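Local coordinates for protein lysozyme, putative (Bacillus anthracis, PDB 2WAG) that is a family 25 lysozyme that probably hydrolyses bacterial cell-wall peptidoglycan with retention of anomeric configuration, using a neighbouring-group mechanism, at residues A[14-25]-A[199-210]. Sequence-based numbering, arbitrary orientation.
Sequences YEIKGVDVASYQ and KYIDLNVFYGNE. With SO4 (sulfate ion), chain C; 15P (polyethylene glycol (N=34)), chain M.
Strands 17-21 and 202-206 run antiparallel, their axes 4.5 Å apart at closest approach and their directions 138° apart, so the pair is well away from strictly antiparallel. Gly18 and Asn204 form a hydrogen-bonded pair, with Asn204 N 2.8 Å from Gly18 O, and Phe206 N adds a bond to Ile16 O. Beyond Asp20 the chains diverge, and a water bridges Asp20 O to Asp202 N.

The face bearing Asp20, Asp202 and Asn204 illustrates how a strand pair can gather polar groups. The Asn204 amide sends a nearly straight bond (165°) from ND2 to Asp20 OD1, 2.9 Å away, received on the anti lone pair; the same ND2 makes a weak bond to Gly18 O. Turned to lie between its own backbone N and carbonyl carbon, the Asp20 carboxylate crosses that of Asp202, the planes 45° apart. Asp20 OD2 and Asp202 OD2 are only 2.6 Å apart. Such a carboxylate pair at strand ends of the barrel is consistent with the active centre of GH25 enzymes.

Val19 CG1 meets Leu203 CD2 at 3.7 Å on the other face, while Ile201 CD1 touches Val21 CG1. Farther along, the Gln25 chain bends at its second torsion to bring NE2 2.9 Å from Tyr200 O, above the carbonyl plane, and Lys199 NZ bonds to Gln25 O. At the opposite end Tyr207 O lies at the Tyr14 ring edge, 3.3 Å from CD1.

In the TIM-barrel-like sheet, strand 17-21 also pairs in parallel with strand 40-47, and strand 202-206 antiparallel with 182-186. Gln184 gives Asp20 OD1 a second bond, Trp164 binds Asn204 OD1, and helix 210-214 packs its Phe213 on Ile16.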
# COMPACT_ATOMS: atom_id res chain seq x y z
N TYR A 14 9.05 -21.42 -0.56
CA TYR A 14 8.02 -21.32 0.46
C TYR A 14 6.69 -21.68 -0.15
O TYR A 14 6.11 -20.89 -0.90
CB TYR A 14 7.97 -19.89 1.04
CG TYR A 14 9.31 -19.46 1.56
CD1 TYR A 14 9.87 -20.10 2.65
CD2 TYR A 14 10.04 -18.43 0.94
CE1 TYR A 14 11.13 -19.74 3.12
CE2 TYR A 14 11.28 -18.05 1.40
CZ TYR A 14 11.83 -18.71 2.49
OH TYR A 14 13.08 -18.35 2.95
N GLU A 15 6.18 -22.87 0.18
CA GLU A 15 4.96 -23.35 -0.42
C GLU A 15 3.69 -23.19 0.39
O GLU A 15 2.62 -23.54 -0.08
CB GLU A 15 5.09 -24.82 -0.79
CG GLU A 15 6.22 -25.06 -1.73
CD GLU A 15 6.05 -26.37 -2.40
OE1 GLU A 15 5.25 -26.43 -3.36
OE2 GLU A 15 6.63 -27.33 -1.89
N ILE A 16 3.80 -22.73 1.62
CA ILE A 16 2.64 -22.57 2.48
C ILE A 16 2.26 -21.08 2.48
O ILE A 16 2.93 -20.24 3.09
CB ILE A 16 2.96 -23.03 3.93
CG1 ILE A 16 3.48 -24.49 3.92
CG2 ILE A 16 1.73 -22.86 4.85
CD1 ILE A 16 2.54 -25.49 3.33
N LYS A 17 1.16 -20.79 1.79
CA LYS A 17 0.70 -19.43 1.50
C LYS A 17 -0.59 -19.12 2.27
O LYS A 17 -1.38 -20.03 2.53
CB LYS A 17 0.42 -19.32 -0.01
CG LYS A 17 0.01 -17.94 -0.51
CD LYS A 17 -0.06 -17.88 -2.06
CE LYS A 17 -1.09 -18.84 -2.65
NZ LYS A 17 -1.12 -18.75 -4.16
N GLY A 18 -0.83 -17.86 2.58
CA GLY A 18 -2.06 -17.48 3.26
C GLY A 18 -2.33 -16.01 3.19
O GLY A 18 -1.52 -15.25 2.69
N VAL A 19 -3.47 -15.61 3.69
CA VAL A 19 -3.89 -14.23 3.60
C VAL A 19 -4.00 -13.56 4.96
O VAL A 19 -4.04 -14.20 5.94
CB VAL A 19 -5.31 -14.13 2.93
CG1 VAL A 19 -5.33 -14.84 1.57
CG2 VAL A 19 -6.43 -14.69 3.86
N ASP A 20 -4.04 -12.22 4.93
CA ASP A 20 -4.49 -11.48 6.10
C ASP A 20 -5.48 -10.45 5.59
O ASP A 20 -5.29 -9.93 4.49
CB ASP A 20 -3.35 -10.85 6.92
CG ASP A 20 -2.60 -9.81 6.18
OD1 ASP A 20 -1.60 -10.17 5.58
OD2 ASP A 20 -3.00 -8.63 6.22
N VAL A 21 -6.55 -10.24 6.34
CA VAL A 21 -7.63 -9.37 5.91
C VAL A 21 -8.18 -8.54 7.06
O VAL A 21 -8.04 -8.91 8.24
CB VAL A 21 -8.82 -10.17 5.29
CG1 VAL A 21 -8.36 -11.01 4.10
CG2 VAL A 21 -9.53 -11.01 6.34
N ALA A 22 -8.82 -7.43 6.69
CA ALA A 22 -9.60 -6.60 7.60
C ALA A 22 -10.89 -6.25 6.87
O ALA A 22 -11.14 -6.74 5.76
CB ALA A 22 -8.81 -5.34 7.97
N SER A 23 -11.71 -5.40 7.49
CA SER A 23 -12.99 -5.09 6.86
C SER A 23 -12.83 -4.46 5.48
O SER A 23 -13.73 -4.59 4.65
CB SER A 23 -13.82 -4.17 7.76
OG SER A 23 -13.15 -2.93 7.95
N TYR A 24 -11.70 -3.80 5.23
CA TYR A 24 -11.47 -3.09 3.96
C TYR A 24 -11.42 -4.03 2.78
O TYR A 24 -11.56 -3.59 1.65
CB TYR A 24 -10.21 -2.17 4.06
CG TYR A 24 -10.28 -1.46 5.38
CD1 TYR A 24 -11.37 -0.62 5.67
CD2 TYR A 24 -9.40 -1.76 6.39
CE1 TYR A 24 -11.51 -0.06 6.92
CE2 TYR A 24 -9.53 -1.19 7.64
CZ TYR A 24 -10.60 -0.36 7.90
OH TYR A 24 -10.73 0.17 9.16
N GLN A 25 -11.20 -5.33 3.03
CA GLN A 25 -11.23 -6.33 1.96
C GLN A 25 -12.66 -6.74 1.59
O GLN A 25 -12.85 -7.56 0.69
CB GLN A 25 -10.38 -7.55 2.34
CG GLN A 25 -8.89 -7.34 2.08
CD GLN A 25 -8.32 -6.16 2.84
OE1 GLN A 25 -8.41 -6.10 4.08
NE2 GLN A 25 -7.76 -5.19 2.10
N LYS A 199 -7.06 -8.07 -6.62
CA LYS A 199 -7.72 -7.64 -5.38
C LYS A 199 -6.71 -7.01 -4.42
O LYS A 199 -5.58 -7.52 -4.32
CB LYS A 199 -8.45 -8.83 -4.71
CG LYS A 199 -9.13 -8.35 -3.44
CD LYS A 199 -9.87 -9.47 -2.77
CE LYS A 199 -10.53 -9.00 -1.48
NZ LYS A 199 -11.51 -7.90 -1.72
N TYR A 200 -7.11 -5.97 -3.67
CA TYR A 200 -6.24 -5.47 -2.58
C TYR A 200 -6.45 -6.37 -1.39
O TYR A 200 -7.41 -6.18 -0.64
CB TYR A 200 -6.48 -3.99 -2.24
CG TYR A 200 -5.93 -3.09 -3.32
CD1 TYR A 200 -4.59 -2.74 -3.36
CD2 TYR A 200 -6.76 -2.60 -4.32
CE1 TYR A 200 -4.08 -1.92 -4.39
CE2 TYR A 200 -6.26 -1.79 -5.32
CZ TYR A 200 -4.94 -1.45 -5.36
OH TYR A 200 -4.47 -0.64 -6.37
N ILE A 201 -5.64 -7.43 -1.35
CA ILE A 201 -5.61 -8.36 -0.25
C ILE A 201 -4.16 -8.79 -0.07
O ILE A 201 -3.43 -9.07 -1.03
CB ILE A 201 -6.47 -9.57 -0.54
CG1 ILE A 201 -6.58 -10.47 0.69
CG2 ILE A 201 -5.97 -10.28 -1.81
CD1 ILE A 201 -7.64 -11.52 0.54
N ASP A 202 -3.72 -8.78 1.18
CA ASP A 202 -2.36 -9.14 1.54
C ASP A 202 -2.11 -10.64 1.45
O ASP A 202 -2.90 -11.43 1.99
CB ASP A 202 -2.12 -8.77 3.01
CG ASP A 202 -2.12 -7.26 3.27
OD1 ASP A 202 -1.87 -6.46 2.34
OD2 ASP A 202 -2.35 -6.89 4.45
N LEU A 203 -1.01 -11.00 0.83
CA LEU A 203 -0.58 -12.40 0.77
C LEU A 203 0.73 -12.61 1.46
O LEU A 203 1.58 -11.79 1.48
CB LEU A 203 -0.52 -12.95 -0.67
CG LEU A 203 -1.79 -12.76 -1.53
CD1 LEU A 203 -1.52 -13.39 -2.90
CD2 LEU A 203 -2.99 -13.33 -0.92
N ASN A 204 0.82 -13.81 2.02
CA ASN A 204 1.90 -14.14 2.92
C ASN A 204 2.41 -15.55 2.75
O ASN A 204 1.72 -16.34 2.29
CB ASN A 204 1.38 -14.06 4.38
CG ASN A 204 0.76 -12.71 4.75
OD1 ASN A 204 1.39 -11.84 5.10
ND2 ASN A 204 -0.51 -12.64 4.60
N VAL A 205 3.64 -15.83 3.14
CA VAL A 205 4.07 -17.23 3.28
C VAL A 205 4.59 -17.51 4.69
O VAL A 205 5.11 -16.62 5.37
CB VAL A 205 5.16 -17.66 2.25
CG1 VAL A 205 4.55 -17.73 0.86
CG2 VAL A 205 6.39 -16.75 2.30
N PHE A 206 4.42 -18.77 5.09
CA PHE A 206 5.08 -19.33 6.28
C PHE A 206 6.50 -19.75 5.90
O PHE A 206 6.76 -20.05 4.73
CB PHE A 206 4.22 -20.53 6.70
CG PHE A 206 4.71 -21.31 7.90
CD1 PHE A 206 4.74 -20.76 9.17
CD2 PHE A 206 5.05 -22.65 7.76
CE1 PHE A 206 5.12 -21.52 10.28
CE2 PHE A 206 5.45 -23.41 8.87
CZ PHE A 206 5.49 -22.85 10.11
N TYR A 207 7.43 -19.78 6.83
CA TYR A 207 8.80 -20.11 6.51
C TYR A 207 9.05 -21.58 6.17
O TYR A 207 9.94 -21.89 5.47
CB TYR A 207 9.70 -19.76 7.75
CG TYR A 207 9.69 -20.83 8.82
CD1 TYR A 207 10.65 -21.81 8.82
CD2 TYR A 207 8.70 -20.91 9.73
CE1 TYR A 207 10.60 -22.79 9.67
CE2 TYR A 207 8.70 -21.89 10.64
CZ TYR A 207 9.65 -22.85 10.59
OH TYR A 207 9.57 -23.86 11.51
N GLY A 208 8.23 -22.43 6.71
CA GLY A 208 8.52 -23.87 6.73
C GLY A 208 7.64 -24.76 5.86
O GLY A 208 7.08 -24.32 4.92
N ASN A 209 7.60 -26.04 6.20
CA ASN A 209 6.92 -27.01 5.36
C ASN A 209 5.53 -27.34 5.92
O ASN A 209 5.10 -26.79 6.95
CB ASN A 209 7.79 -28.26 5.15
CG ASN A 209 8.07 -29.00 6.43
OD1 ASN A 209 7.26 -29.00 7.35
ND2 ASN A 209 9.21 -29.69 6.48
N GLU A 210 4.80 -28.22 5.24
CA GLU A 210 3.43 -28.52 5.61
C GLU A 210 3.33 -29.12 7.02
O GLU A 210 2.44 -28.77 7.79
CB GLU A 210 2.83 -29.47 4.57
CG GLU A 210 1.64 -30.22 5.06
CD GLU A 210 0.34 -29.66 4.54
OE1 GLU A 210 0.02 -28.50 4.86
OE2 GLU A 210 -0.35 -30.40 3.80
S SO4 C . -0.62 -0.83 -5.88
O1 SO4 C . 0.56 -0.60 -6.70
O2 SO4 C . -0.80 -2.27 -5.59
O3 SO4 C . -1.90 -0.54 -6.52
O4 SO4 C . -0.41 -0.48 -4.46
C1 15P M . 8.06 -25.37 13.39
C2 15P M . 7.63 -23.90 13.40
O1 15P M . 8.19 -23.37 14.62
C3 15P M . 8.62 -22.01 14.51
O HOH W 1 7.49 -24.86 1.93
O HOH W 2 6.23 -22.20 3.16
O HOH W 3 -5.51 -7.62 3.12